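Local coordinates for Sys-1 protein (Caenorhabditis elegans, PDB 3C2G) that acts as a transcription coregulator in the Wnt asymmetry pathway, binding the TCF factor POP-1 directly and activating or repressing target gene expression, at residues T374-Y379 against K441-C446; K433-D438 against D480-V485; G496-A501 against I526-V531; G537-V542 against I576-P581. All blocks are in the same frame, centred on the assembly; numbering follows the deposited sequence.

How the contacts relate
All four contacts lie in the C-terminal part of the armadillo domain, on the same side of the chain's centre. Contacts 1 and 2 share helix 437-448, and their segments alternate along the sequence: their centres are about 13 Å apart, and Ile376 CD1 packs on Phe434 CE1 at 3.8 Å. From there the series runs on. Contact 3, about 18 Å from contact 1 between centres, touches it through Met444 and His497. Contact 4 is about 13 Å from contact 3 between centres, where Val542 meets the backbone of Leu529, and Leu483 of contact 2 packs on Ala538 of contact 4. Contacts 1 and 4, about 29 Å apart between centres, do not touch. Together they join helices and connecting loops of this part of the superhelix.

Contact 1 of 4, residues T374-Y379 against K441-C446; sequences TIISKY and KKLMSC
Tyr379 offers its carbonyl oxygen to Lys442 while its ring turns away from that lysine: Lys378 CG lies 3.7 Å above one face of the ring, near its rim, and Val394 and Ile397 of helix 388-409 touch the tyrosine side chain. At the far end of the ring its OH bonds to Asp339 OD1. This is the armadillo fold, a right-handed superhelix of packed helices, and here helix 437-448 lies against the end of helix 368-377. Lysine suits the site because it is long enough to cross from one helix to carbonyls at the C-terminal end of the other, where its charge would probably be welcomed by the helix dipole. Its chain is extended beyond CG, and NZ bonds to Ser377 O at 2.6 Å, tilted 31° from the carbonyl plane; a weak bond of 3.4 Å joins NZ to Tyr379 O. A methionine in its place would probably leave both carbonyls without this charged donor. Deeper in, Ile376 CG2 meets Leu443 CD2 at 4.2 Å, and Leu443 also touches Phe468 of helix 457-472. Behind the lysine, Ser445 OG and Cys446 N reach Lys442 O from the same face of its plane, OG at 3.1 Å.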
loop_
_atom_site.group_PDB
_atom_site.type_symbol
_atom_site.label_atom_id
_atom_site.label_comp_id
_atom_site.label_asym_id
_atom_site.label_seq_id
_atom_site.Cartn_x
_atom_site.Cartn_y
_atom_site.Cartn_z
ATOM N N THR A 374 -1.188 9.432 22.956
ATOM C CA THR A 374 0.243 9.249 23.104
ATOM C C THR A 374 0.984 9.347 21.759
ATOM O O THR A 374 2.053 9.942 21.682
ATOM C CB THR A 374 0.528 7.892 23.777
ATOM O OG1 THR A 374 -0.203 7.818 25.006
ATOM C CG2 THR A 374 2.022 7.691 24.055
ATOM N N ILE A 375 0.410 8.784 20.699
ATOM C CA ILE A 375 1.072 8.802 19.394
ATOM C C ILE A 375 1.148 10.207 18.827
ATOM O O ILE A 375 2.188 10.618 18.338
ATOM C CB ILE A 375 0.411 7.838 18.390
ATOM C CG1 ILE A 375 0.649 6.406 18.823
ATOM C CG2 ILE A 375 0.991 8.011 17.015
ATOM C CD1 ILE A 375 -0.494 5.514 18.449
ATOM N N ILE A 376 0.053 10.947 18.907
ATOM C CA ILE A 376 0.047 12.322 18.429
ATOM C C ILE A 376 1.058 13.182 19.210
ATOM O O ILE A 376 1.819 13.934 18.606
ATOM C CB ILE A 376 -1.370 12.915 18.488
ATOM C CG1 ILE A 376 -2.263 12.212 17.469
ATOM C CG2 ILE A 376 -1.354 14.410 18.206
ATOM C CD1 ILE A 376 -3.725 12.360 17.743
ATOM N N SER A 377 1.088 13.019 20.537
ATOM C CA SER A 377 1.917 13.831 21.452
ATOM C C SER A 377 3.425 13.684 21.309
ATOM O O SER A 377 4.168 14.578 21.714
ATOM C CB SER A 377 1.566 13.526 22.909
ATOM O OG SER A 377 0.243 13.912 23.185
ATOM N N LYS A 378 3.872 12.557 20.768
ATOM C CA LYS A 378 5.298 12.247 20.722
ATOM C C LYS A 378 6.051 13.017 19.633
ATOM O O LYS A 378 7.271 13.115 19.685
ATOM C CB LYS A 378 5.520 10.734 20.568
ATOM C CG LYS A 378 5.270 10.218 19.159
ATOM C CD LYS A 378 5.017 8.716 19.126
ATOM C CE LYS A 378 6.252 7.940 18.688
ATOM N NZ LYS A 378 5.966 6.481 18.723
ATOM N N TYR A 379 5.332 13.563 18.657
ATOM C CA TYR A 379 5.973 14.234 17.523
ATOM C C TYR A 379 6.116 15.730 17.715
ATOM O O TYR A 379 5.259 16.363 18.333
ATOM C CB TYR A 379 5.228 13.956 16.212
ATOM C CG TYR A 379 5.246 12.511 15.821
ATOM C CD1 TYR A 379 6.417 11.910 15.366
ATOM C CD2 TYR A 379 4.096 11.730 15.924
ATOM C CE1 TYR A 379 6.442 10.574 15.019
ATOM C CE2 TYR A 379 4.113 10.395 15.583
ATOM C CZ TYR A 379 5.287 9.826 15.130
ATOM O OH TYR A 379 5.308 8.503 14.786
ATOM N N LYS A 441 -2.607 22.623 21.803
ATOM C CA LYS A 441 -1.584 23.481 21.238
ATOM C C LYS A 441 -0.991 22.857 19.979
ATOM O O LYS A 441 -0.880 23.528 18.959
ATOM C CB LYS A 441 -0.486 23.786 22.257
ATOM C CG LYS A 441 -0.814 24.909 23.228
ATOM C CD LYS A 441 0.336 25.108 24.215
ATOM C CE LYS A 441 -0.092 25.921 25.429
ATOM N NZ LYS A 441 0.998 26.837 25.919
ATOM N N LYS A 442 -0.648 21.569 20.053
ATOM C CA LYS A 442 -0.067 20.846 18.934
ATOM C C LYS A 442 -1.032 20.731 17.756
ATOM O O LYS A 442 -0.629 20.893 16.594
ATOM C CB LYS A 442 0.421 19.468 19.385
ATOM C CG LYS A 442 1.609 19.568 20.322
ATOM C CD LYS A 442 2.158 18.216 20.765
ATOM C CE LYS A 442 3.588 18.406 21.279
ATOM N NZ LYS A 442 4.287 17.117 21.503
ATOM N N LEU A 443 -2.303 20.477 18.060
ATOM C CA LEU A 443 -3.310 20.363 17.024
ATOM C C LEU A 443 -3.577 21.688 16.357
ATOM O O LEU A 443 -3.769 21.741 15.142
ATOM C CB LEU A 443 -4.611 19.753 17.548
ATOM C CG LEU A 443 -4.581 18.259 17.882
ATOM C CD1 LEU A 443 -5.977 17.760 18.153
ATOM C CD2 LEU A 443 -3.914 17.426 16.782
HETATM N N MSE A 444 -3.578 22.765 17.129
HETATM C CA MSE A 444 -3.830 24.065 16.522
HETATM C C MSE A 444 -2.622 24.551 15.745
HETATM O O MSE A 444 -2.761 25.289 14.787
HETATM C CB MSE A 444 -4.420 25.111 17.498
HETATM C CG MSE A 444 -3.589 25.480 18.714
HETATM SE SE MSE A 444 -4.543 26.687 19.997
HETATM C CE MSE A 444 -6.184 25.666 20.281
ATOM N N SER A 445 -1.435 24.099 16.122
ATOM C CA SER A 445 -0.253 24.471 15.354
ATOM C C SER A 445 -0.118 23.743 13.995
ATOM O O SER A 445 0.409 24.321 13.062
ATOM C CB SER A 445 1.019 24.404 16.207
ATOM O OG SER A 445 1.551 23.095 16.250
ATOM N N CYS A 446 -0.616 22.511 13.872
ATOM C CA CYS A 446 -0.731 21.841 12.556
ATOM C C CYS A 446 -1.640 22.602 11.604
ATOM O O CYS A 446 -1.529 22.498 10.371
ATOM C CB CYS A 446 -1.335 20.448 12.685
ATOM S SG CYS A 446 -0.412 19.256 13.626
#

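Contact 2 of 4, residues K433-D438 against D480-V485; sequences KFIEID and DGVLNV
Ile435 and Val482 meet through one methyl each, CG2 to CG2 at 3.9 Å, their side chains crossing at about a right angle. A second apolar pair also meets through CG2 methyls, Ile437 to Val485 at 3.7 Å, but here the side chains cross at a slant. In Ile437 the CG1 branch stands between the backbone N and the carbonyl carbon (chi1 55°), which leaves CG2 beside N, where it can face the valine, while the rest of the chain leads away. Val485 adds CG1, 4.1 Å from Ile437 O. Beta-branched residues suit both sides, since a methyl on CB sits close to the backbone and lets two chain segments approach, with Ile437 and Val485 CA atoms 6.5 Å apart. In the armadillo domain this is where the loop between helices 457-472 and 494-507, which includes a 3-10 segment at 482-484, lies against the turn before helix 437-448 and its first residue. Val477 and Pro478 also touch Ile435, and Leu440 and Lys441 pack on Val485. The charged pair lies within segment 433-438. Glu436 holds the N-cap position of helix 437-448, and its carboxylate turns back to Lys433 in a salt bridge, NZ to OE2 2.9 Å. NZ approaches OE2 on the syn side, 29° out of the carboxylate plane.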
loop_
_atom_site.group_PDB
_atom_site.type_symbol
_atom_site.label_atom_id
_atom_site.label_comp_id
_atom_site.label_asym_id
_atom_site.label_seq_id
_atom_site.Cartn_x
_atom_site.Cartn_y
_atom_site.Cartn_z
ATOM N N LYS A 433 -8.769 13.552 27.612
ATOM C CA LYS A 433 -7.364 13.872 27.387
ATOM C C LYS A 433 -7.171 14.785 26.169
ATOM O O LYS A 433 -6.250 15.600 26.149
ATOM C CB LYS A 433 -6.555 12.593 27.212
ATOM C CG LYS A 433 -6.295 11.852 28.506
ATOM C CD LYS A 433 -4.947 11.144 28.454
ATOM C CE LYS A 433 -3.801 12.078 28.845
ATOM N NZ LYS A 433 -3.787 12.342 30.318
ATOM N N PHE A 434 -8.051 14.662 25.172
ATOM C CA PHE A 434 -7.944 15.460 23.954
ATOM C C PHE A 434 -8.256 16.947 24.107
ATOM O O PHE A 434 -7.991 17.717 23.179
ATOM C CB PHE A 434 -8.721 14.831 22.782
ATOM C CG PHE A 434 -7.978 13.707 22.106
ATOM C CD1 PHE A 434 -7.129 13.960 21.037
ATOM C CD2 PHE A 434 -8.102 12.399 22.559
ATOM C CE1 PHE A 434 -6.431 12.911 20.413
ATOM C CE2 PHE A 434 -7.406 11.353 21.942
ATOM C CZ PHE A 434 -6.575 11.607 20.866
ATOM N N ILE A 435 -8.784 17.356 25.264
ATOM C CA ILE A 435 -8.864 18.777 25.570
ATOM C C ILE A 435 -7.801 19.276 26.544
ATOM O O ILE A 435 -7.836 20.438 26.955
ATOM C CB ILE A 435 -10.294 19.263 25.991
ATOM C CG1 ILE A 435 -10.918 18.368 27.072
ATOM C CG2 ILE A 435 -11.204 19.409 24.766
ATOM C CD1 ILE A 435 -10.475 18.716 28.481
ATOM N N GLU A 436 -6.832 18.432 26.895
ATOM C CA GLU A 436 -5.674 18.906 27.663
ATOM C C GLU A 436 -4.896 19.915 26.830
ATOM O O GLU A 436 -4.879 19.816 25.607
ATOM C CB GLU A 436 -4.771 17.753 28.079
ATOM C CG GLU A 436 -5.276 16.944 29.272
ATOM C CD GLU A 436 -4.358 15.783 29.629
ATOM O OE1 GLU A 436 -3.360 15.554 28.908
ATOM O OE2 GLU A 436 -4.633 15.098 30.636
ATOM N N ILE A 437 -4.244 20.881 27.478
ATOM C CA ILE A 437 -3.681 22.024 26.742
ATOM C C ILE A 437 -2.535 21.678 25.799
ATOM O O ILE A 437 -2.371 22.319 24.767
ATOM C CB ILE A 437 -3.248 23.197 27.649
ATOM C CG1 ILE A 437 -2.267 22.730 28.717
ATOM C CG2 ILE A 437 -4.456 23.872 28.256
ATOM C CD1 ILE A 437 -1.376 23.833 29.194
ATOM N N ASP A 438 -1.747 20.670 26.149
ATOM C CA ASP A 438 -0.611 20.305 25.322
ATOM C C ASP A 438 -1.021 19.799 23.937
ATOM O O ASP A 438 -0.448 20.227 22.944
ATOM C CB ASP A 438 0.284 19.294 26.037
ATOM C CG ASP A 438 1.699 19.241 25.456
ATOM O OD1 ASP A 438 2.088 20.132 24.650
ATOM O OD2 ASP A 438 2.434 18.292 25.815
ATOM N N ASP A 480 -15.039 24.645 28.674
ATOM C CA ASP A 480 -14.774 25.968 29.230
ATOM C C ASP A 480 -13.334 26.434 29.042
ATOM O O ASP A 480 -13.100 27.615 28.822
ATOM C CB ASP A 480 -15.197 26.029 30.711
ATOM C CG ASP A 480 -16.725 25.868 30.903
ATOM O OD1 ASP A 480 -17.498 26.070 29.929
ATOM O OD2 ASP A 480 -17.156 25.543 32.037
ATOM N N GLY A 481 -12.376 25.514 29.119
ATOM C CA GLY A 481 -10.962 25.864 28.944
ATOM C C GLY A 481 -10.458 26.036 27.514
ATOM O O GLY A 481 -9.356 26.538 27.301
ATOM N N VAL A 482 -11.263 25.639 26.530
ATOM C CA VAL A 482 -10.771 25.465 25.161
ATOM C C VAL A 482 -10.339 26.770 24.486
ATOM O O VAL A 482 -9.213 26.865 23.975
ATOM C CB VAL A 482 -11.777 24.677 24.290
ATOM C CG1 VAL A 482 -11.395 24.731 22.827
ATOM C CG2 VAL A 482 -11.850 23.233 24.756
ATOM N N LEU A 483 -11.209 27.777 24.507
ATOM C CA LEU A 483 -10.905 29.048 23.867
ATOM C C LEU A 483 -9.941 29.911 24.666
ATOM O O LEU A 483 -9.660 31.044 24.281
ATOM C CB LEU A 483 -12.187 29.824 23.556
ATOM C CG LEU A 483 -13.069 29.298 22.422
ATOM C CD1 LEU A 483 -14.235 30.218 22.210
ATOM C CD2 LEU A 483 -12.293 29.161 21.127
ATOM N N ASN A 484 -9.426 29.377 25.769
ATOM C CA ASN A 484 -8.420 30.086 26.564
ATOM C C ASN A 484 -7.000 29.618 26.285
ATOM O O ASN A 484 -6.041 30.184 26.813
ATOM C CB ASN A 484 -8.705 29.967 28.065
ATOM C CG ASN A 484 -10.026 30.617 28.476
ATOM O OD1 ASN A 484 -10.550 31.527 27.803
ATOM N ND2 ASN A 484 -10.580 30.137 29.586
ATOM N N VAL A 485 -6.870 28.582 25.463
ATOM C CA VAL A 485 -5.562 28.051 25.116
ATOM C C VAL A 485 -4.941 28.887 23.994
ATOM O O VAL A 485 -5.538 29.069 22.930
ATOM C CB VAL A 485 -5.632 26.557 24.725
ATOM C CG1 VAL A 485 -4.237 25.982 24.546
ATOM C CG2 VAL A 485 -6.400 25.772 25.782
#

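Contact 3 of 4, residues G496-A501 against I526-V531; sequences GHICAA and ISLLLV
Ile498, which meets Leu528 and Leu529 across this contact, is held in a helical turn closed by the bond from Ala500 N to Gly496 O, 3.0 Å long. With the backbone polar groups engaged along the helix, what reaches the partner helix is purely apolar. The isoleucine uses two branches. CD1, at the end of the longer one, comes within 3.4 Å of Leu528 CD2, a tight methyl-to-methyl approach in which the two side chains cross obliquely. The shorter branch, CG2, lies 4.4 Å from Leu529 CD2. CG1 lies beside the backbone N (chi1 -53°) and CG2 is anti to that N, which spreads the two branches toward leucines on successive positions. Leu528 answers with its CG anti to its own N (chi1 177°), which carries CD2 out to the isoleucine. Branched aliphatic residues suit the place because all three are buried and have several methyls to fill the space between round helices. Leu465 and Leu447 touch Ile498 from other helices, and Ile469 touches Leu528. Such an apolar interface, here between helices 494-507 and 515-535 with helix 457-472 lying against both, is typical of the continuous hydrophobic core of an armadillo superhelix.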
loop_
_atom_site.group_PDB
_atom_site.type_symbol
_atom_site.label_atom_id
_atom_site.label_comp_id
_atom_site.label_asym_id
_atom_site.label_seq_id
_atom_site.Cartn_x
_atom_site.Cartn_y
_atom_site.Cartn_z
ATOM N N GLY A 496 -8.135 31.982 15.838
ATOM C CA GLY A 496 -7.029 32.483 15.014
ATOM C C GLY A 496 -6.429 31.398 14.134
ATOM O O GLY A 496 -6.163 31.620 12.948
ATOM N N HIS A 497 -6.235 30.219 14.713
ATOM C CA HIS A 497 -5.743 29.068 13.968
ATOM C C HIS A 497 -6.724 28.514 12.925
ATOM O O HIS A 497 -6.299 28.163 11.825
ATOM C CB HIS A 497 -5.239 27.981 14.922
ATOM C CG HIS A 497 -4.093 28.433 15.768
ATOM N ND1 HIS A 497 -2.795 28.463 15.307
ATOM C CD2 HIS A 497 -4.051 28.914 17.035
ATOM C CE1 HIS A 497 -2.000 28.920 16.258
ATOM N NE2 HIS A 497 -2.737 29.197 17.318
ATOM N N ILE A 498 -8.014 28.449 13.250
ATOM C CA ILE A 498 -9.019 28.035 12.274
ATOM C C ILE A 498 -8.939 28.989 11.086
ATOM O O ILE A 498 -8.944 28.556 9.927
ATOM C CB ILE A 498 -10.481 28.112 12.814
ATOM C CG1 ILE A 498 -10.691 27.368 14.146
ATOM C CG2 ILE A 498 -11.482 27.697 11.762
ATOM C CD1 ILE A 498 -10.420 25.926 14.135
ATOM N N CYS A 499 -8.869 30.291 11.389
ATOM C CA CYS A 499 -8.856 31.343 10.364
ATOM C C CYS A 499 -7.609 31.285 9.486
ATOM O O CYS A 499 -7.676 31.580 8.308
ATOM C CB CYS A 499 -9.008 32.730 11.001
ATOM S SG CYS A 499 -10.657 33.053 11.722
ATOM N N ALA A 500 -6.480 30.888 10.058
ATOM C CA ALA A 500 -5.260 30.711 9.284
ATOM C C ALA A 500 -5.366 29.559 8.270
ATOM O O ALA A 500 -4.872 29.673 7.145
ATOM C CB ALA A 500 -4.087 30.512 10.195
ATOM N N ALA A 501 -6.032 28.471 8.651
ATOM C CA ALA A 501 -6.173 27.332 7.754
ATOM C C ALA A 501 -7.112 27.682 6.612
ATOM O O ALA A 501 -6.894 27.292 5.462
ATOM C CB ALA A 501 -6.664 26.120 8.494
ATOM N N ILE A 526 -16.873 26.607 8.529
ATOM C CA ILE A 526 -18.133 27.284 8.818
ATOM C C ILE A 526 -18.843 26.548 9.970
ATOM O O ILE A 526 -19.360 27.155 10.910
ATOM C CB ILE A 526 -19.035 27.362 7.550
ATOM C CG1 ILE A 526 -18.332 28.121 6.416
ATOM C CG2 ILE A 526 -20.395 27.991 7.865
ATOM C CD1 ILE A 526 -17.624 29.403 6.835
ATOM N N SER A 527 -18.812 25.227 9.903
ATOM C CA SER A 527 -19.551 24.402 10.829
ATOM C C SER A 527 -18.900 24.408 12.209
ATOM O O SER A 527 -19.581 24.352 13.229
ATOM C CB SER A 527 -19.672 22.996 10.247
ATOM O OG SER A 527 -19.938 22.056 11.248
ATOM N N LEU A 528 -17.580 24.508 12.247
ATOM C CA LEU A 528 -16.881 24.591 13.523
ATOM C C LEU A 528 -17.035 25.973 14.191
ATOM O O LEU A 528 -17.049 26.073 15.421
ATOM C CB LEU A 528 -15.406 24.202 13.363
ATOM C CG LEU A 528 -14.488 24.292 14.584
ATOM C CD1 LEU A 528 -15.009 23.492 15.756
ATOM C CD2 LEU A 528 -13.091 23.850 14.223
ATOM N N LEU A 529 -17.143 27.033 13.400
ATOM C CA LEU A 529 -17.337 28.353 13.978
ATOM C C LEU A 529 -18.711 28.421 14.664
ATOM O O LEU A 529 -18.836 29.012 15.740
ATOM C CB LEU A 529 -17.182 29.447 12.937
ATOM C CG LEU A 529 -15.776 29.638 12.368
ATOM C CD1 LEU A 529 -15.812 30.657 11.239
ATOM C CD2 LEU A 529 -14.767 30.049 13.443
ATOM N N LEU A 530 -19.708 27.773 14.056
ATOM C CA LEU A 530 -21.037 27.607 14.645
ATOM C C LEU A 530 -21.033 26.838 15.970
ATOM O O LEU A 530 -21.612 27.290 16.975
ATOM C CB LEU A 530 -21.966 26.906 13.660
ATOM C CG LEU A 530 -22.458 27.818 12.540
ATOM C CD1 LEU A 530 -23.366 27.053 11.616
ATOM C CD2 LEU A 530 -23.176 29.065 13.112
ATOM N N VAL A 531 -20.387 25.676 15.957
ATOM C CA VAL A 531 -20.284 24.839 17.134
ATOM C C VAL A 531 -19.617 25.605 18.269
ATOM O O VAL A 531 -20.121 25.591 19.374
ATOM C CB VAL A 531 -19.550 23.507 16.830
ATOM C CG1 VAL A 531 -19.225 22.783 18.093
ATOM C CG2 VAL A 531 -20.414 22.618 15.932
#

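Contact 4 of 4, residues G537-V542 against I576-P581; sequences GAEKEV and ILEHCP
His579 reaches across to the first turn of helix 539-544, and its atoms meet Lys540 and Glu539 in order. CB lies 4.1 Å from Lys540 CD. With CG beside the backbone N (chi1 -54°), the ring stands over the neighbouring backbone: Lys540 CA forms a CH-pi contact with the centroid at 4.2 Å, 14° off the ring normal, while Lys540 N lies above the centre of this same face. Glu578 CB lies over the opposite face, near its rim. The lysine chain, bent at chi2, runs on from the face that its CA covers past the CD2 corner, with CG at 3.4 Å and CE at 3.5 Å from CD2, CE dropping toward the ring plane. ND1 bonds to Lys575 O, which helps fix the ring's rotation. CE1 points its C-H edge at Glu539 OE2, 3.0 Å away and in the ring plane, with carboxylate and ring turned 70° apart. Histidine fits here because a flat ring can lie on backbone and an aliphatic chain while its rim meets a carbonyl and a carboxylate. Replacing the histidine with alanine would remove the ring, and the first turn of helix 539-544 would probably lose its cover, with Lys575 O left without this donor. Glu539 OE2 lies 4.0 Å from Glu578 OE2, a like-charge approach probably eased by the salt bridge of Glu539 OE1 to Lys575 NZ. The contact lies at the surface of the armadillo domain, with helix 515-535 touching Glu539 and Val542 through Met533, and helix 583-586 against Ile576 and Leu577.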
loop_
_atom_site.group_PDB
_atom_site.type_symbol
_atom_site.label_atom_id
_atom_site.label_comp_id
_atom_site.label_asym_id
_atom_site.label_seq_id
_atom_site.Cartn_x
_atom_site.Cartn_y
_atom_site.Cartn_z
ATOM N N GLY A 537 -20.437 28.923 24.448
ATOM C CA GLY A 537 -21.123 30.179 24.747
ATOM C C GLY A 537 -20.290 31.394 24.395
ATOM O O GLY A 537 -20.143 32.305 25.204
ATOM N N ALA A 538 -19.741 31.402 23.182
ATOM C CA ALA A 538 -18.751 32.402 22.784
ATOM C C ALA A 538 -19.114 33.117 21.489
ATOM O O ALA A 538 -18.237 33.491 20.708
ATOM C CB ALA A 538 -17.378 31.755 22.673
ATOM N N GLU A 539 -20.407 33.312 21.269
ATOM C CA GLU A 539 -20.875 33.989 20.071
ATOM C C GLU A 539 -20.143 35.312 19.808
ATOM O O GLU A 539 -19.651 35.532 18.704
ATOM C CB GLU A 539 -22.385 34.185 20.127
ATOM C CG GLU A 539 -23.041 34.121 18.776
ATOM C CD GLU A 539 -24.546 34.029 18.867
ATOM O OE1 GLU A 539 -25.066 32.928 19.138
ATOM O OE2 GLU A 539 -25.215 35.059 18.650
ATOM N N LYS A 540 -20.042 36.172 20.824
ATOM C CA LYS A 540 -19.284 37.431 20.719
ATOM C C LYS A 540 -17.846 37.202 20.298
ATOM O O LYS A 540 -17.385 37.772 19.321
ATOM C CB LYS A 540 -19.274 38.181 22.056
ATOM C CG LYS A 540 -20.413 39.141 22.267
ATOM C CD LYS A 540 -20.047 40.562 21.858
ATOM C CE LYS A 540 -21.234 41.518 22.059
ATOM N NZ LYS A 540 -20.891 42.925 21.690
ATOM N N GLU A 541 -17.152 36.372 21.069
ATOM C CA GLU A 541 -15.729 36.116 20.911
ATOM C C GLU A 541 -15.396 35.583 19.513
ATOM O O GLU A 541 -14.456 36.059 18.879
ATOM C CB GLU A 541 -15.248 35.145 22.014
ATOM C CG GLU A 541 -13.726 35.116 22.265
ATOM C CD GLU A 541 -13.272 34.097 23.339
ATOM O OE1 GLU A 541 -12.051 34.052 23.638
ATOM O OE2 GLU A 541 -14.116 33.344 23.892
ATOM N N VAL A 542 -16.175 34.615 19.033
ATOM C CA VAL A 542 -15.939 34.045 17.710
ATOM C C VAL A 542 -16.076 35.099 16.618
ATOM O O VAL A 542 -15.222 35.203 15.731
ATOM C CB VAL A 542 -16.870 32.833 17.406
ATOM C CG1 VAL A 542 -16.824 32.479 15.940
ATOM C CG2 VAL A 542 -16.466 31.632 18.226
ATOM N N ILE A 576 -22.450 36.860 13.049
ATOM C CA ILE A 576 -21.304 37.773 13.026
ATOM C C ILE A 576 -21.775 39.239 13.036
ATOM O O ILE A 576 -21.196 40.082 13.725
ATOM C CB ILE A 576 -20.337 37.508 11.829
ATOM C CG1 ILE A 576 -19.599 36.182 11.998
ATOM C CG2 ILE A 576 -19.305 38.624 11.701
ATOM C CD1 ILE A 576 -19.041 35.643 10.704
ATOM N N LEU A 577 -22.837 39.525 12.286
ATOM C CA LEU A 577 -23.322 40.895 12.152
ATOM C C LEU A 577 -24.097 41.370 13.373
ATOM O O LEU A 577 -24.165 42.570 13.630
ATOM C CB LEU A 577 -24.136 41.068 10.873
ATOM C CG LEU A 577 -23.327 40.815 9.599
ATOM C CD1 LEU A 577 -24.176 40.961 8.357
ATOM C CD2 LEU A 577 -22.119 41.743 9.532
ATOM N N GLU A 578 -24.660 40.431 14.134
ATOM C CA GLU A 578 -25.292 40.749 15.410
ATOM C C GLU A 578 -24.275 41.334 16.388
ATOM O O GLU A 578 -24.626 42.180 17.205
ATOM C CB GLU A 578 -25.965 39.511 16.015
ATOM C CG GLU A 578 -26.893 39.774 17.213
ATOM C CD GLU A 578 -27.651 38.506 17.672
ATOM O OE1 GLU A 578 -28.207 37.774 16.800
ATOM O OE2 GLU A 578 -27.700 38.243 18.909
ATOM N N HIS A 579 -23.021 40.897 16.296
ATOM C CA HIS A 579 -21.975 41.383 17.212
ATOM C C HIS A 579 -20.947 42.340 16.572
ATOM O O HIS A 579 -20.314 43.128 17.267
ATOM C CB HIS A 579 -21.281 40.222 17.923
ATOM C CG HIS A 579 -22.222 39.298 18.628
ATOM N ND1 HIS A 579 -22.636 38.098 18.087
ATOM C CD2 HIS A 579 -22.839 39.397 19.831
ATOM C CE1 HIS A 579 -23.469 37.502 18.922
ATOM N NE2 HIS A 579 -23.607 38.268 19.990
ATOM N N CYS A 580 -20.791 42.280 15.255
ATOM C CA CYS A 580 -19.939 43.238 14.548
ATOM C C CYS A 580 -20.731 43.866 13.418
ATOM O O CYS A 580 -20.511 43.532 12.249
ATOM C CB CYS A 580 -18.677 42.564 14.009
ATOM S SG CYS A 580 -17.745 41.636 15.263
ATOM N N PRO A 581 -21.653 44.790 13.764
ATOM C CA PRO A 581 -22.648 45.368 12.834
ATOM C C PRO A 581 -22.050 46.020 11.582
ATOM O O PRO A 581 -22.639 45.937 10.496
ATOM C CB PRO A 581 -23.364 46.430 13.690
ATOM C CG PRO A 581 -23.090 46.061 15.103
ATOM C CD PRO A 581 -21.766 45.367 15.120
#